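Local coordinates for Orf c02003 protein (Sulfolobus solfataricus P2, PDB 2Q00), which is of unknown function but belongs to the archaeal PaREP1 family and folds as a compact, all-helical single chain, at residues S85-L89 and L107-V111. Sequence-based numbering, arbitrary orientation.
Sequences SAWTL and LKEDV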
ATOM      1  N   SER A  85      -2.428   3.217  -7.529  1.00 46.25           N
ATOM      2  CA  SER A  85      -1.781   2.013  -8.062  1.00 45.90           C
ATOM      3  C   SER A  85      -2.063   0.809  -7.157  1.00 47.44           C
ATOM      4  O   SER A  85      -2.329  -0.310  -7.632  1.00 45.69           O
ATOM      5  CB  SER A  85      -0.273   2.207  -8.137  1.00 47.06           C
ATOM      6  OG  SER A  85       0.049   3.319  -8.935  1.00 46.22           O
ATOM      7  N   ALA A  86      -1.984   1.041  -5.850  1.00 44.41           N
ATOM      8  CA  ALA A  86      -2.240  -0.018  -4.894  1.00 42.51           C
ATOM      9  C   ALA A  86      -3.682  -0.495  -5.105  1.00 44.85           C
ATOM     10  O   ALA A  86      -3.953  -1.702  -5.164  1.00 44.54           O
ATOM     11  CB  ALA A  86      -2.039   0.508  -3.441  1.00 37.24           C
ATOM     12  N   TRP A  87      -4.601   0.461  -5.234  1.00 43.23           N
ATOM     13  CA  TRP A  87      -6.012   0.142  -5.428  1.00 42.79           C
ATOM     14  C   TRP A  87      -6.192  -0.676  -6.700  1.00 42.41           C
ATOM     15  O   TRP A  87      -6.911  -1.675  -6.701  1.00 41.47           O
ATOM     16  CB  TRP A  87      -6.836   1.443  -5.488  1.00 46.49           C
ATOM     17  CG  TRP A  87      -8.333   1.237  -5.541  1.00 53.55           C
ATOM     18  CD1 TRP A  87      -9.172   1.545  -6.584  1.00 55.42           C
ATOM     19  CD2 TRP A  87      -9.158   0.633  -4.535  1.00 56.55           C
ATOM     20  NE1 TRP A  87     -10.462   1.159  -6.288  1.00 52.08           N
ATOM     21  CE2 TRP A  87     -10.482   0.597  -5.039  1.00 56.32           C
ATOM     22  CE3 TRP A  87      -8.909   0.113  -3.261  1.00 52.61           C
ATOM     23  CZ2 TRP A  87     -11.549   0.059  -4.309  1.00 56.23           C
ATOM     24  CZ3 TRP A  87      -9.970  -0.423  -2.538  1.00 55.29           C
ATOM     25  CH2 TRP A  87     -11.273  -0.447  -3.065  1.00 56.94           C
ATOM     26  N   THR A  88      -5.517  -0.264  -7.773  1.00 42.70           N
ATOM     27  CA  THR A  88      -5.604  -0.967  -9.062  1.00 45.24           C
ATOM     28  C   THR A  88      -5.156  -2.407  -8.908  1.00 45.12           C
ATOM     29  O   THR A  88      -5.769  -3.333  -9.453  1.00 45.40           O
ATOM     30  CB  THR A  88      -4.705  -0.349 -10.134  1.00 44.87           C
ATOM     31  OG1 THR A  88      -5.037   1.032 -10.315  1.00 46.34           O
ATOM     32  CG2 THR A  88      -4.876  -1.105 -11.445  1.00 41.63           C
ATOM     33  N   LEU A  89      -4.059  -2.586  -8.186  1.00 46.78           N
ATOM     34  CA  LEU A  89      -3.545  -3.918  -7.941  1.00 44.44           C
ATOM     35  C   LEU A  89      -4.630  -4.707  -7.217  1.00 46.83           C
ATOM     36  O   LEU A  89      -4.889  -5.865  -7.541  1.00 46.86           O
ATOM     37  CB  LEU A  89      -2.271  -3.850  -7.076  1.00 44.81           C
ATOM     38  CG  LEU A  89      -0.979  -3.531  -7.829  1.00 39.58           C
ATOM     39  CD1 LEU A  89       0.164  -3.254  -6.889  1.00 36.95           C
ATOM     40  CD2 LEU A  89      -0.665  -4.715  -8.723  1.00 40.25           C
ATOM     41  N   LEU A 107       2.952  -1.323 -11.438  1.00 49.89           N
ATOM     42  CA  LEU A 107       2.159  -0.809 -10.324  1.00 47.57           C
ATOM     43  C   LEU A 107       2.856  -1.090  -8.989  1.00 46.40           C
ATOM     44  O   LEU A 107       2.983  -0.193  -8.157  1.00 46.37           O
ATOM     45  CB  LEU A 107       0.753  -1.439 -10.320  1.00 46.80           C
ATOM     46  CG  LEU A 107      -0.192  -1.160 -11.509  1.00 44.09           C
ATOM     47  CD1 LEU A 107      -1.329  -2.170 -11.515  1.00 36.23           C
ATOM     48  CD2 LEU A 107      -0.750   0.252 -11.438  1.00 41.37           C
ATOM     49  N   LYS A 108       3.317  -2.325  -8.794  1.00 44.85           N
ATOM     50  CA  LYS A 108       3.995  -2.707  -7.551  1.00 45.36           C
ATOM     51  C   LYS A 108       5.137  -1.737  -7.241  1.00 45.70           C
ATOM     52  O   LYS A 108       5.455  -1.485  -6.079  1.00 46.65           O
ATOM     53  CB  LYS A 108       4.541  -4.146  -7.651  1.00 43.81           C
ATOM     54  CG  LYS A 108       6.065  -4.264  -7.472  1.00 46.16           C
ATOM     55  CD  LYS A 108       6.654  -5.143  -8.552  1.00 37.82           C
ATOM     56  CE  LYS A 108       8.064  -5.630  -8.207  1.00 42.65           C
ATOM     57  NZ  LYS A 108       9.074  -4.543  -8.038  1.00 50.28           N
ATOM     58  N   GLU A 109       5.746  -1.183  -8.286  1.00 44.45           N
ATOM     59  CA  GLU A 109       6.846  -0.243  -8.087  1.00 45.48           C
ATOM     60  C   GLU A 109       6.366   1.012  -7.351  1.00 42.58           C
ATOM     61  O   GLU A 109       7.122   1.622  -6.600  1.00 44.11           O
ATOM     62  CB  GLU A 109       7.475   0.128  -9.433  1.00 45.63           C
ATOM     63  CG  GLU A 109       8.867   0.747  -9.327  1.00 59.09           C
ATOM     64  CD  GLU A 109       9.849  -0.087  -8.485  1.00 67.08           C
ATOM     65  OE1 GLU A 109       9.957  -1.332  -8.677  1.00 60.51           O
ATOM     66  OE2 GLU A 109      10.523   0.524  -7.630  1.00 70.41           O
ATOM     67  N   ASP A 110       5.113   1.398  -7.564  1.00 42.96           N
ATOM     68  CA  ASP A 110       4.566   2.571  -6.878  1.00 44.11           C
ATOM     69  C   ASP A 110       4.329   2.217  -5.393  1.00 45.82           C
ATOM     70  O   ASP A 110       4.372   3.092  -4.505  1.00 40.55           O
ATOM     71  CB  ASP A 110       3.244   3.020  -7.531  1.00 45.51           C
ATOM     72  CG  ASP A 110       3.440   3.674  -8.905  1.00 52.90           C
ATOM     73  OD1 ASP A 110       4.478   4.338  -9.140  1.00 50.71           O
ATOM     74  OD2 ASP A 110       2.532   3.539  -9.755  1.00 56.67           O
ATOM     75  N   VAL A 111       4.057   0.938  -5.140  1.00 45.28           N
ATOM     76  CA  VAL A 111       3.860   0.466  -3.773  1.00 50.15           C
ATOM     77  C   VAL A 111       5.200   0.555  -3.026  1.00 49.07           C
ATOM     78  O   VAL A 111       5.253   1.023  -1.893  1.00 50.44           O
ATOM     79  CB  VAL A 111       3.381  -0.998  -3.738  1.00 48.24           C
ATOM     80  CG1 VAL A 111       3.286  -1.473  -2.297  1.00 56.95           C
ATOM     81  CG2 VAL A 111       2.032  -1.120  -4.427  1.00 52.47           C
TER
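S85 OG donates a hydrogen bond of 2.6 Å to D110 OD2. It reaches the oxygen on its anti side, 28° out of the carboxylate plane. This is the one hydrogen bond across the contact, and it ties a buried hydroxyl to a partly exposed acid. S85 CB also lies 3.9 Å from L107 CD2. A86 touches more loosely, with its CB 4.5 Å from V111 CG2; the same alanine also packs on A34 of helix 23-45. T88 CG2 lies 3.7 Å from L107 CD1, and the two side chains cross at about a right angle. T88 OG1 sits beside its own backbone N (chi1 -57°) and hydrogen-bonds to K84 O, which leaves CG2 anti to that N and turned to L107. L107 spreads its two methyls, CD2 against CA and CB of S85 and CD1 between T88 CG2 and L89 CD2. L89 runs past L107 in the opposite direction, its CG 3.7 Å from L107 CB. L89 CD1 reaches V111 CG2 at 3.8 Å, and the L89 side chain also packs on C27. The segments cross steeply, at 129° between N-to-C directions, their axes 8.7 Å apart at closest approach. Helices 79-95 and 101-122, consecutive and joined by a short connection, pack with helix 23-45 in an all-alpha bundle.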